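Local coordinates for protein enterochelin esterase (Salmonella enterica subsp. enterica serovar Typhimurium, PDB 3MGA) that probably hydrolyses the ester backbone of the siderophore enterobactin (enterochelin) in its ferric form, at residues 260-263 and 264-268; 347-350 and 351-355; 361-364 and 365-369. All blocks are in the same frame, centred on the assembly; numbering follows the deposited sequence.

Interaction 1. Residues 260-263 and 264-268; sequences LAVQ and QELLP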
ATOM      1  N   LEU A 260      20.644   6.818  -9.828  1.00 41.79           N
ATOM      2  CA  LEU A 260      21.596   7.297 -10.823  1.00 44.17           C
ATOM      3  C   LEU A 260      21.213   6.656 -12.151  1.00 42.70           C
ATOM      4  O   LEU A 260      21.107   7.334 -13.160  1.00 44.23           O
ATOM      5  CB  LEU A 260      23.036   6.928 -10.465  1.00 46.23           C
ATOM      6  CG  LEU A 260      23.726   7.707  -9.347  1.00 50.65           C
ATOM      7  CD1 LEU A 260      25.034   7.051  -8.982  1.00 48.98           C
ATOM      8  CD2 LEU A 260      23.941   9.185  -9.744  1.00 49.35           C
ATOM      9  N   ALA A 261      20.990   5.343 -12.124  1.00 40.92           N
ATOM     10  CA  ALA A 261      20.617   4.579 -13.306  1.00 40.80           C
ATOM     11  C   ALA A 261      19.327   5.081 -13.951  1.00 40.40           C
ATOM     12  O   ALA A 261      19.239   5.163 -15.178  1.00 39.99           O
ATOM     13  CB  ALA A 261      20.472   3.095 -12.941  1.00 41.17           C
ATOM     14  N   VAL A 262      18.321   5.388 -13.126  1.00 38.86           N
ATOM     15  CA  VAL A 262      17.045   5.896 -13.620  1.00 37.42           C
ATOM     16  C   VAL A 262      17.215   7.211 -14.391  1.00 40.47           C
ATOM     17  O   VAL A 262      16.587   7.422 -15.434  1.00 41.00           O
ATOM     18  CB  VAL A 262      16.037   6.097 -12.461  1.00 36.17           C
ATOM     19  CG1 VAL A 262      14.905   7.034 -12.860  1.00 31.73           C
ATOM     20  CG2 VAL A 262      15.508   4.745 -11.966  1.00 34.01           C
ATOM     21  N   GLN A 263      18.086   8.082 -13.900  1.00 42.77           N
ATOM     22  CA  GLN A 263      18.297   9.380 -14.542  1.00 45.37           C
ATOM     23  C   GLN A 263      19.168   9.327 -15.805  1.00 47.42           C
ATOM     24  O   GLN A 263      18.853   9.983 -16.804  1.00 47.27           O
ATOM     25  CB  GLN A 263      18.918  10.349 -13.545  1.00 46.65           C
ATOM     26  CG  GLN A 263      18.081  10.540 -12.305  1.00 47.45           C
ATOM     27  CD  GLN A 263      18.754  11.416 -11.287  1.00 49.62           C
ATOM     28  OE1 GLN A 263      19.078  12.571 -11.564  1.00 51.64           O
ATOM     29  NE2 GLN A 263      18.939  10.885 -10.081  1.00 50.56           N
ATOM     30  N   GLN A 264      20.244   8.542 -15.753  1.00 48.20           N
ATOM     31  CA  GLN A 264      21.206   8.429 -16.860  1.00 51.17           C
ATOM     32  C   GLN A 264      20.816   7.452 -17.974  1.00 50.05           C
ATOM     33  O   GLN A 264      21.207   7.628 -19.133  1.00 51.92           O
ATOM     34  CB  GLN A 264      22.568   7.995 -16.299  1.00 53.00           C
ATOM     35  CG  GLN A 264      23.184   8.964 -15.285  1.00 55.59           C
ATOM     36  CD  GLN A 264      24.416   8.388 -14.600  1.00 59.97           C
ATOM     37  OE1 GLN A 264      24.582   7.166 -14.517  1.00 61.64           O
ATOM     38  NE2 GLN A 264      25.268   9.264 -14.080  1.00 61.54           N
ATOM     39  N   GLU A 265      20.047   6.433 -17.621  1.00 47.71           N
ATOM     40  CA  GLU A 265      19.656   5.396 -18.564  1.00 46.55           C
ATOM     41  C   GLU A 265      18.162   5.390 -18.915  1.00 44.21           C
ATOM     42  O   GLU A 265      17.810   5.432 -20.092  1.00 45.16           O
ATOM     43  CB  GLU A 265      20.005   4.029 -17.965  1.00 46.52           C
ATOM     44  CG  GLU A 265      21.465   3.854 -17.530  1.00 49.25           C
ATOM     45  CD  GLU A 265      21.669   2.626 -16.642  1.00 50.04           C
ATOM     46  OE1 GLU A 265      20.663   2.036 -16.183  1.00 48.72           O
ATOM     47  OE2 GLU A 265      22.834   2.260 -16.387  1.00 53.43           O
ATOM     48  N   LEU A 266      17.298   5.345 -17.897  1.00 40.92           N
ATOM     49  CA  LEU A 266      15.849   5.233 -18.105  1.00 39.31           C
ATOM     50  C   LEU A 266      15.136   6.481 -18.633  1.00 40.22           C
ATOM     51  O   LEU A 266      14.469   6.415 -19.665  1.00 41.51           O
ATOM     52  CB  LEU A 266      15.161   4.762 -16.813  1.00 37.25           C
ATOM     53  CG  LEU A 266      13.650   4.534 -16.893  1.00 35.65           C
ATOM     54  CD1 LEU A 266      13.327   3.470 -17.939  1.00 34.65           C
ATOM     55  CD2 LEU A 266      13.074   4.156 -15.534  1.00 31.74           C
ATOM     56  N   LEU A 267      15.267   7.604 -17.929  1.00 40.49           N
ATOM     57  CA  LEU A 267      14.598   8.845 -18.333  1.00 39.58           C
ATOM     58  C   LEU A 267      14.882   9.300 -19.760  1.00 40.51           C
ATOM     59  O   LEU A 267      13.978   9.822 -20.420  1.00 38.76           O
ATOM     60  CB  LEU A 267      14.889   9.991 -17.349  1.00 40.33           C
ATOM     61  CG  LEU A 267      14.341   9.824 -15.923  1.00 38.84           C
ATOM     62  CD1 LEU A 267      14.399  11.161 -15.185  1.00 39.20           C
ATOM     63  CD2 LEU A 267      12.916   9.319 -15.932  1.00 35.22           C
ATOM     64  N   PRO A 268      16.129   9.133 -20.240  1.00 41.71           N
ATOM     65  CA  PRO A 268      16.393   9.544 -21.629  1.00 43.52           C
ATOM     66  C   PRO A 268      15.687   8.612 -22.620  1.00 43.68           C
ATOM     67  O   PRO A 268      15.247   9.048 -23.679  1.00 43.43           O
ATOM     68  CB  PRO A 268      17.921   9.458 -21.745  1.00 44.44           C
ATOM     69  CG  PRO A 268      18.408   9.574 -20.343  1.00 45.18           C
ATOM     70  CD  PRO A 268      17.377   8.840 -19.522  1.00 42.38           C
TER

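Interaction 2. Residues 347-350 and 351-355; sequences LEAG and VREPI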
ATOM      1  N   LEU A 347       3.601  13.002   3.031  1.00 39.58           N
ATOM      2  CA  LEU A 347       4.092  11.976   3.914  1.00 40.83           C
ATOM      3  C   LEU A 347       2.873  11.328   4.547  1.00 40.13           C
ATOM      4  O   LEU A 347       2.181  11.929   5.366  1.00 40.33           O
ATOM      5  CB  LEU A 347       5.034  12.622   4.934  1.00 42.39           C
ATOM      6  CG  LEU A 347       6.042  11.759   5.680  1.00 44.85           C
ATOM      7  CD1 LEU A 347       6.921  10.991   4.706  1.00 45.23           C
ATOM      8  CD2 LEU A 347       6.887  12.642   6.589  1.00 44.79           C
ATOM      9  N   GLU A 348       2.580  10.110   4.101  1.00 39.43           N
ATOM     10  CA  GLU A 348       1.429   9.364   4.573  1.00 39.32           C
ATOM     11  C   GLU A 348       1.825   8.123   5.354  1.00 39.07           C
ATOM     12  O   GLU A 348       2.826   7.470   5.042  1.00 39.56           O
ATOM     13  CB  GLU A 348       0.555   8.967   3.387  1.00 39.02           C
ATOM     14  CG  GLU A 348      -0.495   7.910   3.710  1.00 42.71           C
ATOM     15  CD  GLU A 348      -1.204   7.419   2.477  1.00 47.79           C
ATOM     16  OE1 GLU A 348      -1.691   8.274   1.701  1.00 52.92           O
ATOM     17  OE2 GLU A 348      -1.294   6.179   2.296  1.00 46.72           O
ATOM     18  N   ALA A 349       1.018   7.809   6.361  1.00 39.31           N
ATOM     19  CA  ALA A 349       1.220   6.643   7.219  1.00 40.40           C
ATOM     20  C   ALA A 349      -0.074   6.362   7.971  1.00 40.58           C
ATOM     21  O   ALA A 349      -0.825   7.287   8.291  1.00 42.01           O
ATOM     22  CB  ALA A 349       2.353   6.880   8.181  1.00 41.61           C
ATOM     23  N   GLY A 350      -0.342   5.088   8.238  1.00 40.23           N
ATOM     24  CA  GLY A 350      -1.563   4.689   8.921  1.00 40.34           C
ATOM     25  C   GLY A 350      -1.376   4.470  10.411  1.00 42.12           C
ATOM     26  O   GLY A 350      -0.298   4.089  10.852  1.00 40.18           O
ATOM     27  N   VAL A 351      -2.442   4.707  11.178  1.00 43.54           N
ATOM     28  CA  VAL A 351      -2.425   4.535  12.628  1.00 45.44           C
ATOM     29  C   VAL A 351      -2.421   3.050  13.011  1.00 48.01           C
ATOM     30  O   VAL A 351      -2.174   2.708  14.172  1.00 49.25           O
ATOM     31  CB  VAL A 351      -3.611   5.269  13.317  1.00 47.45           C
ATOM     32  CG1 VAL A 351      -3.480   6.767  13.147  1.00 46.89           C
ATOM     33  CG2 VAL A 351      -4.975   4.779  12.784  1.00 44.38           C
ATOM     34  N   ARG A 352      -2.701   2.177  12.037  1.00 48.01           N
ATOM     35  CA  ARG A 352      -2.697   0.729  12.248  1.00 50.15           C
ATOM     36  C   ARG A 352      -1.322   0.103  11.925  1.00 50.28           C
ATOM     37  O   ARG A 352      -1.214  -1.103  11.732  1.00 51.46           O
ATOM     38  CB  ARG A 352      -3.766   0.049  11.399  1.00 50.67           C
ATOM     39  CG  ARG A 352      -5.211   0.430  11.699  1.00 53.58           C
ATOM     40  CD  ARG A 352      -5.627  -0.058  13.045  1.00 59.37           C
ATOM     41  NE  ARG A 352      -7.077  -0.109  13.221  1.00 62.06           N
ATOM     42  CZ  ARG A 352      -7.672  -0.599  14.309  1.00 65.57           C
ATOM     43  NH1 ARG A 352      -6.940  -1.069  15.313  1.00 67.83           N
ATOM     44  NH2 ARG A 352      -8.997  -0.621  14.400  1.00 68.09           N
ATOM     45  N   GLU A 353      -0.288   0.931  11.830  1.00 50.05           N
ATOM     46  CA  GLU A 353       1.087   0.460  11.613  1.00 50.05           C
ATOM     47  C   GLU A 353       1.954   1.335  12.507  1.00 50.72           C
ATOM     48  O   GLU A 353       2.701   2.185  12.011  1.00 49.86           O
ATOM     49  CB  GLU A 353       1.500   0.528  10.136  1.00 48.61           C
ATOM     50  CG  GLU A 353       1.183   1.858   9.434  1.00 48.03           C
ATOM     51  CD  GLU A 353       1.627   1.907   7.983  1.00 46.29           C
ATOM     52  OE1 GLU A 353       1.260   2.883   7.298  1.00 47.79           O
ATOM     53  OE2 GLU A 353       2.327   0.978   7.516  1.00 48.03           O
ATOM     54  N   PRO A 354       1.830   1.139  13.844  1.00 52.18           N
ATOM     55  CA  PRO A 354       2.506   1.895  14.904  1.00 53.74           C
ATOM     56  C   PRO A 354       3.967   2.195  14.657  1.00 54.08           C
ATOM     57  O   PRO A 354       4.369   3.357  14.715  1.00 54.13           O
ATOM     58  CB  PRO A 354       2.367   0.987  16.134  1.00 55.79           C
ATOM     59  CG  PRO A 354       1.138   0.247  15.915  1.00 56.50           C
ATOM     60  CD  PRO A 354       0.942   0.109  14.417  1.00 54.11           C
ATOM     61  N   ILE A 355       4.755   1.160  14.389  1.00 54.87           N
ATOM     62  CA  ILE A 355       6.179   1.338  14.169  1.00 55.74           C
ATOM     63  C   ILE A 355       6.396   2.319  13.026  1.00 52.75           C
ATOM     64  O   ILE A 355       7.091   3.325  13.184  1.00 52.27           O
ATOM     65  CB  ILE A 355       6.898  -0.003  13.891  1.00 57.23           C
ATOM     66  CG1 ILE A 355       6.809  -0.918  15.122  1.00 62.70           C
ATOM     67  CG2 ILE A 355       8.361   0.233  13.551  1.00 58.67           C
ATOM     68  CD1 ILE A 355       7.561  -2.242  14.980  1.00 64.33           C
TER

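Interaction 3. Residues 361-364 and 365-369; sequences QALY and AQLNT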
ATOM      1  N   GLN A 361       6.327  10.164  12.019  1.00 48.95           N
ATOM      2  CA  GLN A 361       6.144  11.364  12.846  1.00 50.72           C
ATOM      3  C   GLN A 361       7.488  12.000  13.150  1.00 53.22           C
ATOM      4  O   GLN A 361       7.652  13.215  13.032  1.00 55.60           O
ATOM      5  CB  GLN A 361       5.445  11.037  14.165  1.00 51.50           C
ATOM      6  CG  GLN A 361       3.973  10.736  14.031  1.00 49.80           C
ATOM      7  CD  GLN A 361       3.326  10.456  15.371  1.00 52.81           C
ATOM      8  OE1 GLN A 361       3.885   9.747  16.204  1.00 52.62           O
ATOM      9  NE2 GLN A 361       2.124  10.995  15.578  1.00 53.73           N
ATOM     10  N   ALA A 362       8.444  11.173  13.557  1.00 54.68           N
ATOM     11  CA  ALA A 362       9.793  11.645  13.865  1.00 56.71           C
ATOM     12  C   ALA A 362      10.412  12.244  12.610  1.00 55.92           C
ATOM     13  O   ALA A 362      11.083  13.275  12.677  1.00 57.76           O
ATOM     14  CB  ALA A 362      10.657  10.512  14.394  1.00 57.04           C
ATOM     15  N   LEU A 363      10.182  11.601  11.465  1.00 53.34           N
ATOM     16  CA  LEU A 363      10.715  12.106  10.207  1.00 53.26           C
ATOM     17  C   LEU A 363      10.124  13.476   9.920  1.00 53.90           C
ATOM     18  O   LEU A 363      10.840  14.387   9.523  1.00 54.19           O
ATOM     19  CB  LEU A 363      10.422  11.155   9.044  1.00 51.08           C
ATOM     20  CG  LEU A 363      10.892  11.663   7.673  1.00 49.22           C
ATOM     21  CD1 LEU A 363      12.373  12.045   7.712  1.00 54.14           C
ATOM     22  CD2 LEU A 363      10.629  10.644   6.603  1.00 43.90           C
ATOM     23  N   TYR A 364       8.815  13.612  10.138  1.00 54.68           N
ATOM     24  CA  TYR A 364       8.119  14.877   9.907  1.00 55.98           C
ATOM     25  C   TYR A 364       8.686  16.007  10.765  1.00 59.76           C
ATOM     26  O   TYR A 364       8.958  17.094  10.261  1.00 61.35           O
ATOM     27  CB  TYR A 364       6.619  14.734  10.178  1.00 54.88           C
ATOM     28  CG  TYR A 364       5.872  16.036   9.998  1.00 56.26           C
ATOM     29  CD1 TYR A 364       5.353  16.399   8.758  1.00 53.63           C
ATOM     30  CD2 TYR A 364       5.714  16.922  11.066  1.00 60.51           C
ATOM     31  CE1 TYR A 364       4.680  17.601   8.584  1.00 55.38           C
ATOM     32  CE2 TYR A 364       5.046  18.130  10.903  1.00 63.55           C
ATOM     33  CZ  TYR A 364       4.528  18.461   9.656  1.00 62.41           C
ATOM     34  OH  TYR A 364       3.861  19.657   9.490  1.00 66.97           O
ATOM     35  N   ALA A 365       8.858  15.751  12.058  1.00 62.48           N
ATOM     36  CA  ALA A 365       9.394  16.761  12.972  1.00 66.69           C
ATOM     37  C   ALA A 365      10.779  17.233  12.532  1.00 69.61           C
ATOM     38  O   ALA A 365      11.064  18.422  12.555  1.00 71.06           O
ATOM     39  CB  ALA A 365       9.443  16.222  14.391  1.00 67.93           C
ATOM     40  N   GLN A 366      11.621  16.289  12.119  1.00 71.47           N
ATOM     41  CA  GLN A 366      12.987  16.585  11.676  1.00 75.18           C
ATOM     42  C   GLN A 366      13.073  17.531  10.482  1.00 76.12           C
ATOM     43  O   GLN A 366      13.703  18.588  10.561  1.00 79.07           O
ATOM     44  CB  GLN A 366      13.720  15.283  11.323  1.00 74.91           C
ATOM     45  CG  GLN A 366      14.084  14.406  12.522  1.00 77.64           C
ATOM     46  CD  GLN A 366      15.183  15.007  13.388  1.00 81.41           C
ATOM     47  OE1 GLN A 366      15.861  15.958  12.991  1.00 83.17           O
ATOM     48  NE2 GLN A 366      15.373  14.439  14.572  1.00 84.84           N
ATOM     49  N   LEU A 367      12.444  17.150   9.379  1.00 74.70           N
ATOM     50  CA  LEU A 367      12.506  17.955   8.158  1.00 75.82           C
ATOM     51  C   LEU A 367      11.557  19.158   8.115  1.00 76.43           C
ATOM     52  O   LEU A 367      11.792  20.091   7.342  1.00 77.23           O
ATOM     53  CB  LEU A 367      12.309  17.067   6.920  1.00 73.47           C
ATOM     54  CG  LEU A 367      11.038  16.233   6.799  1.00 70.59           C
ATOM     55  CD1 LEU A 367       9.807  17.115   6.794  1.00 71.85           C
ATOM     56  CD2 LEU A 367      11.096  15.386   5.534  1.00 68.88           C
ATOM     57  N   ASN A 368      10.513  19.156   8.945  1.00 76.35           N
ATOM     58  CA  ASN A 368       9.555  20.267   8.951  1.00 77.07           C
ATOM     59  C   ASN A 368      10.170  21.632   9.273  1.00 80.45           C
ATOM     60  O   ASN A 368      10.232  22.053  10.431  1.00 82.37           O
ATOM     61  CB  ASN A 368       8.389  20.017   9.912  1.00 76.54           C
ATOM     62  CG  ASN A 368       7.384  21.166   9.915  1.00 77.92           C
ATOM     63  OD1 ASN A 368       7.141  21.796   8.882  1.00 76.79           O
ATOM     64  ND2 ASN A 368       6.792  21.436  11.074  1.00 79.28           N
ATOM     65  N   THR A 369      10.635  22.306   8.229  1.00 81.36           N
ATOM     66  CA  THR A 369      11.180  23.648   8.349  1.00 84.83           C
ATOM     67  C   THR A 369      10.362  24.497   7.378  1.00 84.11           C
ATOM     68  O   THR A 369       9.406  24.008   6.771  1.00 81.40           O
ATOM     69  CB  THR A 369      12.695  23.711   8.041  1.00 87.18           C
ATOM     70  OG1 THR A 369      12.943  23.300   6.690  1.00 85.85           O
ATOM     71  CG2 THR A 369      13.469  22.813   8.996  1.00 87.33           C
TER

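Interaction 1. Residues 260-263 and 264-268
Glu265 lies along the carbonyl of Ala261, one helical turn earlier in helix 256-273. Its CB sits 3.1 Å from Ala261 O. With CG turned anti to the carbonyl carbon (chi1 -55°), the extended chain runs back over that turn: CG still borders Ala261 O, CD comes near Ala261 CB at 3.9 Å, and OE1 ends 3.4 Å from the same Ala261 CB. The carboxylate reaches beyond the helix, OE1 to Ser180 OG at the end of strand 174-180 and OE2 to Arg182 N just beyond it.

The backbone beneath widens. Ala261 O takes Glu265 N (2.9 Å) and, weakly, Leu266 N; Val262 O accepts the N-H of Leu267, five residues on, at 2.8 Å and a nearly straight 168°. This pi-type turn precedes Pro268, whose CD packs 3.3 Å from Gln263 O. On the buried side, Val262 CG1 meets Leu266 CD2 and Leu267 CG at 4.3 and 4.2 Å, facing strands 204-207 and 236-240.

The chemistry thus divides the helix between an apolar face on the sheet and a carboxylate that ties its flank to the sheet's edge strand, while the widened turn and the kink at Pro268 are consistent with a proline held inside the helix, whose nitrogen can give no bond.

Interaction 2. Residues 347-350 and 351-355
Glu353 folds its side chain back onto Gly350, joining the end of strand 344-350 to the start of helix 354-367 in a beta-alpha-beta unit. Two hydrogen bonds carry the contact. Gly350 N gives its hydrogen to Glu353 OE1 at 2.9 Å along an almost straight line (169°), meeting the anti lone pair, the one directed away from OE2. The second is a weak backbone bond, Glu353 N to Gly350 O at 3.3 Å, which closes a type I beta turn from Gly350 to Glu353. Glu353 itself holds the N-cap position of the helix.

The van der Waals contacts follow from the same fold. Glu353 CG stands between its own backbone N and carbonyl carbon (chi1 48°), and this puts it tightly against Gly350 O, at 3.0 Å. Beyond CG the chain is extended and delivers OE1 to within 3.8 Å of Ala349 CA and 4.2 Å of Ala349 CB. At the outer side of the turn, Val351 packs on Phe357 of the helix, and Arg352 leads away to Gln65 and Trp91, linking the turn to the N-terminal part of the chain.

Polar partners from elsewhere complete the carboxylate: Ser313 OG bonds to OE1, and His383 ND1 to OE2. OE1 is therefore gripped by a backbone N-H and a hydroxyl, fixing the rotation of the group and presenting OE2 to the histidine. An acid after this strand, paired with a histidine beyond the last strand and near a GxSxG nucleophile elbow pattern, is consistent with the acid-histidine pair of an alpha/beta-hydrolase catalytic triad; on that reading, Gly350 and Ser313 would be second-shell groups that orient the acid.

Interaction 3. Residues 361-364 and 365-369
Tyr364 and Asn368 both set CG anti to the backbone N (chi1 178° and -180°), which sends their side chains out from the helix in the same direction, side by side. They stand one turn apart at the C-terminal end of helix 354-367, the helical connection of a beta-alpha-beta crossover between strands 344-350 and 373-379. Asn368 CB lies over one face of the tyrosine ring in a CH-pi contact, 4.2 Å from the ring centroid and displaced toward the rim. Farther out, Asn368 ND2 passes 3.7 Å from Tyr364 CE2, with the amide plane inclined by 30° to the ring. The same ring also meets Trp376 of strand 373-379 at a steep angle, and Tyr364 touches Ile374 of that strand as well.

Regular backbone bonds run beneath these side chains, ending with Asn368 N on Tyr364 O at 2.9 Å. Asn368 is the first residue to leave helical geometry and is the centre of an inverse gamma turn, where the chain turns off toward strand 373-379; its CB still presses on Tyr364 O at 3.0 Å.

Another flank of the helix packs on helix 328-335 through Leu363 and Gln366. Gln366 CG lies 3.2 Å from Ala362 O, and the end of the side chain turns off to Ile330 and Lys334. Leu367, buried against Ile374, takes the less usual rotamer with CG between its own N and carbonyl carbon. CG consequently lies 3.3 Å from Leu363 O, and CD1 comes to 3.6 Å from Tyr364 O. Its other methyl, Leu367 CD2, meets Leu363 CD1 at 4.2 Å where the two leucines cross.

Along the chain the three contacts come in series, none nested or crossed. Interaction 1 falls first, inside helix 256-273, which lies against strands 174-180, 204-207 and 236-240 of the mixed sheet. Interaction 2 closes the tight turn from strand 344-350 into helix 354-367, and interaction 3 finishes that same helix before the chain enters strand 373-379; the two thus mark opposite ends of the crossover helix. Their centres are 15 Å apart, and they touch where Leu347 packs on Leu363 and Tyr364. Interaction 1 stays separate, its nearest atoms about 19 Å from interaction 2 and about 18 Å from interaction 3.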